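Local coordinates for protein dsvD (Desulfovibrio vulgaris, PDB 1UCR), which is of unknown function but may play an essential role in dissimilatory sulfite reduction and, through its winged-helix motif, possibly interacts with DNA, at residues Glu3-Val8 and Leu43-Asn48; Phe22-Phe27 and Ser59-Gly64; Val51-Ser56 and Gly64-Gly69. One frame throughout, in Å; residues are numbered along the deposited sequence.

Contact 1 of 3, residues Glu3-Val8 and Leu43-Asn48. With SO4 (sulfate ion), chain F.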
ATOM      1  N   GLU B   3      15.179   0.337  -7.222  1.00 18.64           N
ATOM      2  CA  GLU B   3      14.750   1.443  -8.063  1.00 17.77           C
ATOM      3  C   GLU B   3      13.577   1.109  -8.966  1.00 15.45           C
ATOM      4  O   GLU B   3      12.617   1.882  -9.080  1.00 15.51           O
ATOM      5  CB  GLU B   3      15.937   1.917  -8.946  1.00 24.43           C
ATOM      6  CG  GLU B   3      15.580   3.200  -9.682  1.00 34.23           C
ATOM      7  CD  GLU B   3      16.780   3.959 -10.204  1.00 41.61           C
ATOM      8  OE1 GLU B   3      16.538   4.773 -11.129  1.00 51.94           O
ATOM      9  OE2 GLU B   3      17.926   3.791  -9.743  1.00 56.22           O
ATOM     10  N   ALA B   4      13.601  -0.046  -9.640  1.00 16.12           N
ATOM     11  CA  ALA B   4      12.522  -0.363 -10.549  1.00 16.74           C
ATOM     12  C   ALA B   4      11.188  -0.503  -9.828  1.00 15.00           C
ATOM     13  O   ALA B   4      10.137  -0.069 -10.320  1.00 15.57           O
ATOM     14  CB  ALA B   4      12.791  -1.643 -11.353  1.00 18.68           C
ATOM     15  N   LYS B   5      11.233  -1.126  -8.632  1.00 14.08           N
ATOM     16  CA  LYS B   5      10.022  -1.212  -7.820  1.00 12.08           C
ATOM     17  C   LYS B   5       9.588   0.138  -7.290  1.00 11.86           C
ATOM     18  O   LYS B   5       8.396   0.448  -7.288  1.00 11.76           O
ATOM     19  CB  LYS B   5      10.289  -2.212  -6.693  1.00 12.79           C
ATOM     20  CG  LYS B   5      10.331  -3.650  -7.220  1.00 13.71           C
ATOM     21  CD  LYS B   5      10.615  -4.575  -6.044  1.00 14.42           C
ATOM     22  CE  LYS B   5      10.690  -5.987  -6.588  1.00 16.74           C
ATOM     23  NZ  LYS B   5      11.068  -6.950  -5.540  1.00 18.22           N
ATOM     24  N   GLN B   6      10.539   0.969  -6.853  1.00 12.86           N
ATOM     25  CA  GLN B   6      10.219   2.276  -6.367  1.00 13.28           C
ATOM     26  C   GLN B   6       9.541   3.123  -7.450  1.00 12.45           C
ATOM     27  O   GLN B   6       8.616   3.900  -7.170  1.00 13.09           O
ATOM     28  CB  GLN B   6      11.488   3.005  -5.856  1.00 13.50           C
ATOM     29  CG  GLN B   6      11.123   4.352  -5.199  1.00 14.80           C
ATOM     30  CD  GLN B   6      10.362   4.021  -3.920  1.00 13.42           C
ATOM     31  OE1 GLN B   6      10.882   3.370  -3.023  1.00 14.94           O
ATOM     32  NE2 GLN B   6       9.123   4.460  -3.784  1.00 14.03           N
ATOM     33  N   LYS B   7       9.949   2.951  -8.707  1.00 12.90           N
ATOM     34  CA  LYS B   7       9.308   3.700  -9.810  1.00 12.48           C
ATOM     35  C   LYS B   7       7.861   3.289 -10.001  1.00 11.01           C
ATOM     36  O   LYS B   7       6.997   4.129 -10.303  1.00 11.85           O
ATOM     37  CB  LYS B   7      10.119   3.472 -11.101  1.00 13.86           C
ATOM     38  CG  LYS B   7      11.471   4.238 -11.093  1.00 20.43           C
ATOM     39  CD  LYS B   7      12.231   4.079 -12.422  1.00 24.90           C
ATOM     40  CE  LYS B   7      13.541   4.861 -12.334  1.00 32.60           C
ATOM     41  NZ  LYS B   7      14.338   4.801 -13.569  1.00 48.76           N
ATOM     42  N   VAL B   8       7.547   1.992  -9.834  1.00 10.78           N
ATOM     43  CA  VAL B   8       6.124   1.564  -9.855  1.00 10.89           C
ATOM     44  C   VAL B   8       5.353   2.258  -8.739  1.00 10.43           C
ATOM     45  O   VAL B   8       4.260   2.809  -8.974  1.00 10.46           O
ATOM     46  CB  VAL B   8       6.062   0.048  -9.718  1.00 10.94           C
ATOM     47  CG1 VAL B   8       4.650  -0.469  -9.479  1.00 12.49           C
ATOM     48  CG2 VAL B   8       6.677  -0.619 -10.953  1.00 13.37           C
ATOM     49  N   LEU B  43       6.271  -6.683 -10.569  1.00  9.21           N
ATOM     50  CA  LEU B  43       4.920  -6.456 -10.066  1.00  8.90           C
ATOM     51  C   LEU B  43       4.483  -7.605  -9.158  1.00  8.90           C
ATOM     52  O   LEU B  43       3.840  -7.379  -8.110  1.00  9.65           O
ATOM     53  CB  LEU B  43       3.943  -6.318 -11.262  1.00  8.79           C
ATOM     54  CG  LEU B  43       4.114  -5.029 -12.059  1.00  8.33           C
ATOM     55  CD1 LEU B  43       3.250  -5.111 -13.310  1.00  9.56           C
ATOM     56  CD2 LEU B  43       3.713  -3.792 -11.252  1.00 11.27           C
ATOM     57  N   THR B  44       4.810  -8.842  -9.544  1.00  9.61           N
ATOM     58  CA  THR B  44       4.399  -9.985  -8.747  1.00  9.89           C
ATOM     59  C   THR B  44       5.082  -9.960  -7.406  1.00 10.64           C
ATOM     60  O   THR B  44       4.431 -10.273  -6.394  1.00 11.70           O
ATOM     61  CB  THR B  44       4.773 -11.286  -9.517  1.00 10.88           C
ATOM     62  OG1 THR B  44       4.107 -11.283 -10.783  1.00 10.19           O
ATOM     63  CG2 THR B  44       4.300 -12.473  -8.739  1.00 13.60           C
ATOM     64  N   ALA B  45       6.371  -9.596  -7.352  1.00 11.28           N
ATOM     65  CA  ALA B  45       7.050  -9.507  -6.065  1.00 12.31           C
ATOM     66  C   ALA B  45       6.426  -8.448  -5.189  1.00 11.53           C
ATOM     67  O   ALA B  45       6.260  -8.659  -3.993  1.00 13.49           O
ATOM     68  CB  ALA B  45       8.511  -9.154  -6.325  1.00 14.03           C
ATOM     69  N   LEU B  46       6.029  -7.307  -5.764  1.00 10.75           N
ATOM     70  CA  LEU B  46       5.337  -6.279  -4.981  1.00 10.43           C
ATOM     71  C   LEU B  46       3.969  -6.771  -4.501  1.00  9.89           C
ATOM     72  O   LEU B  46       3.574  -6.365  -3.385  1.00 11.61           O
ATOM     73  CB  LEU B  46       5.224  -4.993  -5.782  1.00 10.85           C
ATOM     74  CG  LEU B  46       6.529  -4.240  -6.004  1.00 10.85           C
ATOM     75  CD1 LEU B  46       6.337  -3.211  -7.072  1.00 12.70           C
ATOM     76  CD2 LEU B  46       6.999  -3.572  -4.707  1.00 13.57           C
ATOM     77  N   VAL B  47       3.251  -7.578  -5.284  1.00  9.99           N
ATOM     78  CA  VAL B  47       1.996  -8.184  -4.752  1.00 10.75           C
ATOM     79  C   VAL B  47       2.333  -9.131  -3.638  1.00 10.37           C
ATOM     80  O   VAL B  47       1.637  -9.109  -2.590  1.00 12.43           O
ATOM     81  CB  VAL B  47       1.251  -8.879  -5.918  1.00 10.09           C
ATOM     82  CG1 VAL B  47       0.106  -9.689  -5.342  1.00 12.73           C
ATOM     83  CG2 VAL B  47       0.760  -7.867  -6.933  1.00 11.16           C
ATOM     84  N   ASN B  48       3.339  -9.985  -3.769  1.00 12.43           N
ATOM     85  CA  ASN B  48       3.651 -10.921  -2.686  1.00 13.65           C
ATOM     86  C   ASN B  48       3.995 -10.179  -1.399  1.00 13.71           C
ATOM     87  O   ASN B  48       3.625 -10.623  -0.310  1.00 16.30           O
ATOM     88  CB  ASN B  48       4.875 -11.752  -3.096  1.00 16.41           C
ATOM     89  CG  ASN B  48       4.626 -12.662  -4.247  1.00 18.52           C
ATOM     90  OD1 ASN B  48       3.501 -12.992  -4.565  1.00 24.96           O
ATOM     91  ND2 ASN B  48       5.765 -13.078  -4.866  1.00 23.64           N
TER
HETATM   92  S   SO4 F 203      13.561  -5.037  -3.260  1.00 39.06           S
HETATM   93  O1  SO4 F 203      13.313  -6.004  -4.367  1.00 48.06           O
HETATM   94  O2  SO4 F 203      14.991  -4.984  -3.019  1.00 45.64           O
HETATM   95  O3  SO4 F 203      12.970  -5.547  -1.991  1.00 59.79           O
HETATM   96  O4  SO4 F 203      12.858  -3.793  -3.582  1.00 37.04           O

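Contact 2 of 3, residues Phe22-Phe27 and Ser59-Gly64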
ATOM      1  N   PHE B  22      -4.240  -0.208 -12.535  1.00  9.40           N
ATOM      2  CA  PHE B  22      -3.759  -0.047 -13.888  1.00  8.81           C
ATOM      3  C   PHE B  22      -3.497  -1.435 -14.487  1.00  8.08           C
ATOM      4  O   PHE B  22      -3.176  -2.374 -13.777  1.00  8.76           O
ATOM      5  CB  PHE B  22      -2.486   0.792 -13.907  1.00  8.41           C
ATOM      6  CG  PHE B  22      -2.732   2.250 -13.645  1.00  8.33           C
ATOM      7  CD1 PHE B  22      -2.761   2.732 -12.333  1.00  9.17           C
ATOM      8  CD2 PHE B  22      -2.907   3.157 -14.701  1.00  9.45           C
ATOM      9  CE1 PHE B  22      -2.964   4.083 -12.067  1.00  9.56           C
ATOM     10  CE2 PHE B  22      -3.111   4.512 -14.424  1.00 10.00           C
ATOM     11  CZ  PHE B  22      -3.089   4.955 -13.127  1.00 10.35           C
ATOM     12  N   TYR B  23      -3.629  -1.552 -15.804  1.00  7.86           N
ATOM     13  CA  TYR B  23      -3.321  -2.796 -16.498  1.00  8.04           C
ATOM     14  C   TYR B  23      -1.858  -3.158 -16.426  1.00  7.75           C
ATOM     15  O   TYR B  23      -1.007  -2.286 -16.374  1.00  7.60           O
ATOM     16  CB  TYR B  23      -3.681  -2.657 -18.005  1.00  8.83           C
ATOM     17  CG  TYR B  23      -5.178  -2.514 -18.184  1.00  8.85           C
ATOM     18  CD1 TYR B  23      -5.723  -1.312 -18.648  1.00  9.71           C
ATOM     19  CD2 TYR B  23      -6.052  -3.556 -17.926  1.00  9.48           C
ATOM     20  CE1 TYR B  23      -7.105  -1.199 -18.834  1.00 12.05           C
ATOM     21  CE2 TYR B  23      -7.394  -3.466 -18.067  1.00 12.94           C
ATOM     22  CZ  TYR B  23      -7.916  -2.253 -18.538  1.00 14.14           C
ATOM     23  OH  TYR B  23      -9.297  -2.169 -18.652  1.00 18.76           O
ATOM     24  N   PHE B  24      -1.576  -4.455 -16.537  1.00  7.78           N
ATOM     25  CA  PHE B  24      -0.186  -4.870 -16.734  1.00  7.43           C
ATOM     26  C   PHE B  24       0.501  -4.044 -17.792  1.00  7.53           C
ATOM     27  O   PHE B  24       1.603  -3.535 -17.610  1.00  8.29           O
ATOM     28  CB  PHE B  24      -0.206  -6.361 -17.126  1.00  7.71           C
ATOM     29  CG  PHE B  24       1.209  -6.832 -17.457  1.00  7.75           C
ATOM     30  CD1 PHE B  24       2.217  -6.865 -16.481  1.00  8.34           C
ATOM     31  CD2 PHE B  24       1.568  -7.189 -18.734  1.00  8.84           C
ATOM     32  CE1 PHE B  24       3.510  -7.246 -16.793  1.00  8.91           C
ATOM     33  CE2 PHE B  24       2.860  -7.628 -19.073  1.00  8.99           C
ATOM     34  CZ  PHE B  24       3.846  -7.653 -18.087  1.00  9.43           C
ATOM     35  N   ASN B  25      -0.148  -3.814 -18.941  1.00  7.94           N
ATOM     36  CA  ASN B  25       0.467  -3.115 -20.040  1.00  7.81           C
ATOM     37  C   ASN B  25       0.590  -1.620 -19.793  1.00  7.61           C
ATOM     38  O   ASN B  25       1.383  -0.970 -20.451  1.00  8.80           O
ATOM     39  CB  ASN B  25      -0.290  -3.356 -21.350  1.00  8.23           C
ATOM     40  CG  ASN B  25      -0.090  -4.713 -21.945  1.00  9.52           C
ATOM     41  OD1 ASN B  25       0.709  -5.512 -21.485  1.00 13.46           O
ATOM     42  ND2 ASN B  25      -0.841  -4.968 -22.997  1.00 11.78           N
ATOM     43  N   ASP B  26      -0.145  -1.057 -18.802  1.00  7.79           N
ATOM     44  CA  ASP B  26       0.172   0.310 -18.404  1.00  8.08           C
ATOM     45  C   ASP B  26       1.596   0.401 -17.829  1.00  7.88           C
ATOM     46  O   ASP B  26       2.284   1.378 -18.049  1.00  8.27           O
ATOM     47  CB  ASP B  26      -0.822   0.826 -17.360  1.00  8.30           C
ATOM     48  CG  ASP B  26      -2.183   1.234 -17.938  1.00  7.97           C
ATOM     49  OD1 ASP B  26      -2.187   1.973 -18.945  1.00  9.35           O
ATOM     50  OD2 ASP B  26      -3.185   0.841 -17.331  1.00  8.72           O
ATOM     51  N   PHE B  27       2.011  -0.654 -17.102  1.00  7.90           N
ATOM     52  CA  PHE B  27       3.362  -0.631 -16.502  1.00  7.91           C
ATOM     53  C   PHE B  27       4.418  -0.872 -17.554  1.00  8.42           C
ATOM     54  O   PHE B  27       5.475  -0.225 -17.556  1.00  8.81           O
ATOM     55  CB  PHE B  27       3.448  -1.665 -15.374  1.00  8.68           C
ATOM     56  CG  PHE B  27       2.497  -1.331 -14.254  1.00  8.81           C
ATOM     57  CD1 PHE B  27       1.285  -1.990 -14.171  1.00  8.94           C
ATOM     58  CD2 PHE B  27       2.799  -0.330 -13.311  1.00  9.41           C
ATOM     59  CE1 PHE B  27       0.361  -1.660 -13.203  1.00  9.20           C
ATOM     60  CE2 PHE B  27       1.895  -0.042 -12.305  1.00 10.04           C
ATOM     61  CZ  PHE B  27       0.679  -0.712 -12.258  1.00  9.82           C
ATOM     62  N   SER B  59      -9.019 -10.452 -20.231  1.00 12.34           N
ATOM     63  CA  SER B  59      -7.949 -11.331 -20.630  1.00 12.17           C
ATOM     64  C   SER B  59      -6.596 -10.958 -20.040  1.00 10.55           C
ATOM     65  O   SER B  59      -5.637 -11.622 -20.370  1.00 12.81           O
ATOM     66  CB  SER B  59      -7.798 -11.345 -22.165  1.00 16.09           C
ATOM     67  OG  SER B  59      -7.604 -10.018 -22.566  1.00 18.51           O
ATOM     68  N   THR B  60      -6.543  -9.977 -19.161  1.00  9.21           N
ATOM     69  CA  THR B  60      -5.265  -9.512 -18.600  1.00  8.69           C
ATOM     70  C   THR B  60      -5.400  -9.350 -17.119  1.00  7.64           C
ATOM     71  O   THR B  60      -6.198 -10.024 -16.448  1.00  8.68           O
ATOM     72  CB  THR B  60      -4.815  -8.262 -19.392  1.00  8.90           C
ATOM     73  OG1 THR B  60      -3.520  -7.871 -18.946  1.00  8.28           O
ATOM     74  CG2 THR B  60      -5.744  -7.081 -19.202  1.00 10.11           C
ATOM     75  N   THR B  61      -4.521  -8.490 -16.569  1.00  8.22           N
ATOM     76  CA  THR B  61      -4.358  -8.317 -15.138  1.00  8.15           C
ATOM     77  C   THR B  61      -4.280  -6.826 -14.857  1.00  7.72           C
ATOM     78  O   THR B  61      -3.921  -6.029 -15.726  1.00  7.95           O
ATOM     79  CB  THR B  61      -3.106  -9.054 -14.604  1.00  8.29           C
ATOM     80  OG1 THR B  61      -1.956  -8.524 -15.264  1.00  8.39           O
ATOM     81  CG2 THR B  61      -3.251 -10.562 -14.879  1.00  9.81           C
ATOM     82  N   MET B  62      -4.585  -6.460 -13.607  1.00  8.19           N
ATOM     83  CA  MET B  62      -4.398  -5.103 -13.116  1.00  8.60           C
ATOM     84  C   MET B  62      -3.766  -5.125 -11.754  1.00  8.20           C
ATOM     85  O   MET B  62      -3.838  -6.103 -11.004  1.00  9.26           O
ATOM     86  CB  MET B  62      -5.729  -4.334 -13.054  1.00  9.98           C
ATOM     87  CG  MET B  62      -6.467  -4.335 -14.392  1.00 10.99           C
ATOM     88  SD  MET B  62      -7.949  -3.278 -14.362  1.00 12.00           S
ATOM     89  CE  MET B  62      -7.209  -1.710 -14.801  1.00 13.84           C
ATOM     90  N   TYR B  63      -3.140  -3.975 -11.420  1.00  8.53           N
ATOM     91  CA  TYR B  63      -2.384  -3.820 -10.201  1.00  9.12           C
ATOM     92  C   TYR B  63      -2.661  -2.445  -9.646  1.00  8.80           C
ATOM     93  O   TYR B  63      -2.754  -1.481 -10.424  1.00 10.50           O
ATOM     94  CB  TYR B  63      -0.872  -3.944 -10.413  1.00  9.02           C
ATOM     95  CG  TYR B  63      -0.434  -5.272 -11.020  1.00  8.83           C
ATOM     96  CD1 TYR B  63      -0.578  -5.512 -12.401  1.00  8.76           C
ATOM     97  CD2 TYR B  63       0.089  -6.292 -10.201  1.00  8.77           C
ATOM     98  CE1 TYR B  63      -0.189  -6.725 -12.931  1.00  8.99           C
ATOM     99  CE2 TYR B  63       0.489  -7.513 -10.767  1.00  8.89           C
ATOM    100  CZ  TYR B  63       0.336  -7.699 -12.132  1.00  8.69           C
ATOM    101  OH  TYR B  63       0.712  -8.894 -12.729  1.00  9.55           O
ATOM    102  N   GLY B  64      -2.698  -2.308  -8.340  1.00  9.50           N
ATOM    103  CA  GLY B  64      -2.736  -1.016  -7.662  1.00 10.17           C
ATOM    104  C   GLY B  64      -2.134  -1.134  -6.281  1.00  9.73           C
ATOM    105  O   GLY B  64      -1.792  -2.222  -5.829  1.00 11.03           O
TER

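Contact 3 of 3, residues Val51-Ser56 and Gly64-Gly69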
ATOM      1  N   VAL B  51       2.691  -4.696  -1.092  1.00 10.98           N
ATOM      2  CA  VAL B  51       2.743  -3.302  -1.515  1.00 11.23           C
ATOM      3  C   VAL B  51       1.669  -3.046  -2.560  1.00 10.94           C
ATOM      4  O   VAL B  51       1.061  -1.995  -2.595  1.00 12.29           O
ATOM      5  CB  VAL B  51       4.135  -2.966  -2.074  1.00 11.56           C
ATOM      6  CG1 VAL B  51       4.199  -1.547  -2.621  1.00 13.40           C
ATOM      7  CG2 VAL B  51       5.165  -3.165  -0.980  1.00 14.14           C
ATOM      8  N   LEU B  52       1.457  -4.040  -3.440  1.00 10.79           N
ATOM      9  CA  LEU B  52       0.406  -3.968  -4.434  1.00 11.37           C
ATOM     10  C   LEU B  52      -0.660  -5.010  -4.165  1.00 11.22           C
ATOM     11  O   LEU B  52      -0.426  -6.007  -3.462  1.00 11.97           O
ATOM     12  CB  LEU B  52       0.931  -4.255  -5.872  1.00 10.76           C
ATOM     13  CG  LEU B  52       2.006  -3.289  -6.351  1.00 12.27           C
ATOM     14  CD1 LEU B  52       2.470  -3.676  -7.752  1.00 12.60           C
ATOM     15  CD2 LEU B  52       1.551  -1.852  -6.321  1.00 15.02           C
ATOM     16  N   GLU B  53      -1.831  -4.777  -4.748  1.00 10.98           N
ATOM     17  CA  GLU B  53      -2.908  -5.769  -4.868  1.00 11.81           C
ATOM     18  C   GLU B  53      -3.129  -6.051  -6.346  1.00 10.96           C
ATOM     19  O   GLU B  53      -2.865  -5.211  -7.218  1.00 10.66           O
ATOM     20  CB  GLU B  53      -4.124  -5.289  -4.128  1.00 14.08           C
ATOM     21  CG  GLU B  53      -4.679  -3.984  -4.586  1.00 13.68           C
ATOM     22  CD  GLU B  53      -5.675  -3.370  -3.660  1.00 13.59           C
ATOM     23  OE1 GLU B  53      -6.415  -2.468  -4.170  1.00 16.43           O
ATOM     24  OE2 GLU B  53      -5.750  -3.685  -2.453  1.00 16.19           O
ATOM     25  N   TYR B  54      -3.616  -7.273  -6.577  1.00 11.56           N
ATOM     26  CA  TYR B  54      -3.725  -7.849  -7.919  1.00 10.35           C
ATOM     27  C   TYR B  54      -5.148  -8.144  -8.308  1.00 10.44           C
ATOM     28  O   TYR B  54      -5.952  -8.576  -7.449  1.00 11.52           O
ATOM     29  CB  TYR B  54      -3.003  -9.157  -7.899  1.00 11.26           C
ATOM     30  CG  TYR B  54      -2.995 -10.063  -9.081  1.00  9.90           C
ATOM     31  CD1 TYR B  54      -3.859 -11.146  -9.175  1.00 10.40           C
ATOM     32  CD2 TYR B  54      -2.084  -9.845 -10.128  1.00 11.59           C
ATOM     33  CE1 TYR B  54      -3.841 -12.005 -10.286  1.00 10.54           C
ATOM     34  CE2 TYR B  54      -2.046 -10.731 -11.194  1.00 10.63           C
ATOM     35  CZ  TYR B  54      -2.900 -11.775 -11.273  1.00  9.43           C
ATOM     36  OH  TYR B  54      -2.858 -12.652 -12.344  1.00 10.37           O
ATOM     37  N   TRP B  55      -5.461  -7.997  -9.566  1.00 10.38           N
ATOM     38  CA  TRP B  55      -6.796  -8.250 -10.081  1.00 10.64           C
ATOM     39  C   TRP B  55      -6.667  -8.989 -11.386  1.00  9.48           C
ATOM     40  O   TRP B  55      -5.773  -8.700 -12.210  1.00 10.85           O
ATOM     41  CB  TRP B  55      -7.527  -6.941 -10.423  1.00 13.69           C
ATOM     42  CG  TRP B  55      -7.402  -5.895  -9.340  1.00 16.14           C
ATOM     43  CD1 TRP B  55      -6.412  -5.002  -8.962  1.00 14.02           C
ATOM     44  CD2 TRP B  55      -8.416  -5.640  -8.417  1.00 23.07           C
ATOM     45  NE1 TRP B  55      -6.744  -4.241  -7.919  1.00 17.41           N
ATOM     46  CE2 TRP B  55      -8.039  -4.617  -7.522  1.00 24.55           C
ATOM     47  CE3 TRP B  55      -9.683  -6.202  -8.259  1.00 32.39           C
ATOM     48  CZ2 TRP B  55      -8.771  -4.088  -6.477  1.00 33.58           C
ATOM     49  CZ3 TRP B  55     -10.439  -5.688  -7.213  1.00 39.60           C
ATOM     50  CH2 TRP B  55     -10.028  -4.671  -6.340  1.00 42.35           C
ATOM     51  N   SER B  56      -7.597  -9.877 -11.690  1.00 11.14           N
ATOM     52  CA  SER B  56      -7.814 -10.288 -13.033  1.00 12.81           C
ATOM     53  C   SER B  56      -8.736  -9.307 -13.712  1.00 14.41           C
ATOM     54  O   SER B  56      -9.699  -8.840 -13.098  1.00 20.16           O
ATOM     55  CB  SER B  56      -8.486 -11.669 -13.093  1.00 22.34           C
ATOM     56  OG  SER B  56      -7.699 -12.620 -12.374  0.50 19.17           O
ATOM     57  N   GLY B  64      -2.698  -2.308  -8.340  1.00  9.50           N
ATOM     58  CA  GLY B  64      -2.736  -1.016  -7.662  1.00 10.17           C
ATOM     59  C   GLY B  64      -2.134  -1.134  -6.281  1.00  9.73           C
ATOM     60  O   GLY B  64      -1.792  -2.222  -5.829  1.00 11.03           O
ATOM     61  N   LEU B  65      -1.945   0.028  -5.621  1.00 10.50           N
ATOM     62  CA  LEU B  65      -1.397  -0.039  -4.275  1.00 10.57           C
ATOM     63  C   LEU B  65      -2.348  -0.715  -3.287  1.00 11.48           C
ATOM     64  O   LEU B  65      -3.566  -0.587  -3.386  1.00 14.13           O
ATOM     65  CB  LEU B  65      -1.132   1.427  -3.792  1.00 13.72           C
ATOM     66  CG  LEU B  65       0.077   2.043  -4.490  1.00 13.16           C
ATOM     67  CD1 LEU B  65       0.083   3.561  -4.283  1.00 19.23           C
ATOM     68  CD2 LEU B  65       1.438   1.455  -4.052  1.00 17.30           C
ATOM     69  N   LYS B  66      -1.799  -1.484  -2.328  1.00 12.73           N
ATOM     70  CA  LYS B  66      -2.622  -2.206  -1.357  1.00 15.01           C
ATOM     71  C   LYS B  66      -3.584  -1.270  -0.684  1.00 14.89           C
ATOM     72  O   LYS B  66      -3.161  -0.218  -0.171  1.00 18.13           O
ATOM     73  CB  LYS B  66      -1.678  -2.807  -0.313  1.00 16.18           C
ATOM     74  CG  LYS B  66      -2.353  -3.770   0.631  1.00 16.18           C
ATOM     75  CD  LYS B  66      -2.717  -5.068  -0.109  1.00 19.60           C
ATOM     76  CE  LYS B  66      -3.143  -6.170   0.872  1.00 20.00           C
ATOM     77  NZ  LYS B  66      -3.688  -7.306   0.029  1.00 19.16           N
ATOM     78  N   GLY B  67      -4.831  -1.658  -0.650  1.00 14.15           N
ATOM     79  CA  GLY B  67      -5.874  -0.840  -0.023  1.00 15.97           C
ATOM     80  C   GLY B  67      -6.618   0.029  -1.002  1.00 16.68           C
ATOM     81  O   GLY B  67      -7.724   0.513  -0.677  1.00 20.45           O
ATOM     82  N   ALA B  68      -6.110   0.279  -2.210  1.00 15.51           N
ATOM     83  CA  ALA B  68      -6.771   1.196  -3.134  1.00 15.84           C
ATOM     84  C   ALA B  68      -8.142   0.718  -3.537  1.00 15.75           C
ATOM     85  O   ALA B  68      -9.049   1.597  -3.684  1.00 18.65           O
ATOM     86  CB  ALA B  68      -5.903   1.386  -4.384  1.00 15.17           C
ATOM     87  N   GLY B  69      -8.282  -0.601  -3.723  1.00 16.63           N
ATOM     88  CA  GLY B  69      -9.606  -1.137  -4.105  1.00 17.50           C
ATOM     89  C   GLY B  69     -10.684  -0.853  -3.096  1.00 18.60           C
ATOM     90  O   GLY B  69     -11.831  -0.387  -3.378  1.00 23.10           O
TER
HETATM   91  O   HOH W   1      -1.710  -7.976  -2.046  1.00 18.05           O
HETATM   92  O   HOH W   2      -5.970  -6.082  -1.137  1.00 19.71           O

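Contact 1 of 3, residues Glu3-Val8 and Leu43-Asn48
Apolar packing carries most of this helix-helix contact, and Leu46 is central to it. Its CD1 lies 4.0 Å from Val8 CG1, while its CD2 stands 4.0 Å from Lys5 CD; both neighbours run past Leu46 in the opposite direction. Val8 CG1, placed anti to the backbone N (chi1 170°), also reaches Leu43, whose CD2 is 3.9 Å from it. That single methyl therefore bridges two leucines one turn apart. The short segment axes come no closer than 10.6 Å and cross at -74°, so side chains rather than backbones fill the interface.

The polar part belongs to Lys5. Extended beyond CG, its chain lays methylenes along Leu46 and brings Lys5 NZ to 3.5 Å from the methyl CB of Ala45. Lys5 NZ donates a 2.7 Å hydrogen bond to O1 of a sulfate, probably from the crystallisation liquor. The backbone N of Glu2 also binds this ion. No hydrogen bond joins the two segments directly.

The contact packs two helices of the winged-helix domain together, setting helix 3-12 across the C-terminal part of helix 36-48. Phe27 of helix 24-30 touches both Val8 and Leu43, and Leu52 of strand 52-57 packs on Leu43 and Leu46.

Contact 2 of 3, residues Phe22-Phe27 and Ser59-Gly64
Met62 reaches the Tyr23 ring because its chain, extended at chi2 (-174°), bends at chi3 (87°) and carries CE over the aromatic face. Met62 CE sits 3.7 Å from the Tyr23 ring centroid, only 10° off the normal: a CH-pi contact. SD approaches the same ring obliquely, completing a Met-aromatic contact, and Met62 CG lies 3.6 Å from Tyr23 CD2.

The backbones pair as a short antiparallel ladder, joining strand 22-23 to hairpin strand 60-65 in the three-stranded sheet of the winged-helix fold. Phe22 and Tyr63 form its hydrogen-bonded pair, with Phe22 N to Tyr63 O at 2.9 Å and Tyr63 N to Phe22 O at 2.8 Å. One residue on, Tyr23 and Met62 are a non-hydrogen-bonded pair. A third bond, Phe24 N to Thr61 O at 2.9 Å, extends the pairing into the first residue of helix 24-30; its donor stands above the carbonyl plane. Tyr23 occupies the N-cap position, and its N is held by Asp26 OD2 at 2.9 Å.

Tyr63 CB meets Phe27 CE1 at 3.8 Å, while Tyr63 OH is hydrogen-bonded to Lys40. Thus the Met62-Tyr23 contact reinforces the strand pairing, while the Phe24 N bond and Phe27-Tyr63 packing join strand 60-65 to helix 24-30.

Contact 3 of 3, residues Val51-Ser56 and Gly64-Gly69
Glu53 makes the tight part of this contact by gripping the turn that leads into helix 68-74 with both carboxylate oxygens. Glu53 OE1 accepts from Gly69 N at 2.7 Å on its syn lone pair, whereas Glu53 OE2 receives Gly67 N at 2.9 Å from above the carboxylate plane. With CG lodged between the backbone N and the carbonyl carbon (chi1 59°) and the chain extended beyond it, the acid group is carried to the helix start, where the backbone amides would probably stabilise its negative charge. Two such bonds restrain rotation of the group.

The backbones add three hydrogen bonds. Glu53 N donates to Gly64 O at 2.8 Å and Gly64 N returns a bond to Glu53 O, an antiparallel hydrogen-bonded pair; Lys66 N adds another to Val51 O at 2.9 Å. From Leu65 to Ala68 the chain makes a type II turn, with Gly67 at the N-cap at a positive phi of 96°. Trp55 CZ2 lies 3.9 Å from Gly69 CA, which is at the edge of the ring.

Water mediates the looser side. Lys66 NZ and Glu53 OE2 stand 4.9 Å apart, too far for direct contact, yet one water links them and a second joins NZ to Leu52 O.

On the core side of the winged-helix hairpin formed by strands 52-57 and 60-65, Leu52 packs on helix 36-48, and Leu52 and Leu65 both meet Leu12 of helix 3-12. At the start of helix 68-74, Ala68 O accepts a hydrogen bond from Gln71 of the second subunit.

From the N terminus, helix 3-12 opens contact 1, which closes when helix 36-48 returns to it. Contact 2 starts within that loop, at 22-27, but finds its partner only at 59-64, so the two cross. Contact 3 begins after contact 1 has closed and therefore follows it in series; it crosses contact 2, sharing Gly64 on strand 60-65. That strand is the middle one of the three-stranded sheet, with contact 2 pairing it to 22-23 and contact 3 to 52-57. Leu43 packs on Tyr63, Phe24 and Phe27, and on Leu52, tying contact 1 to both others: the helices and sheet of the winged-helix fold share one core.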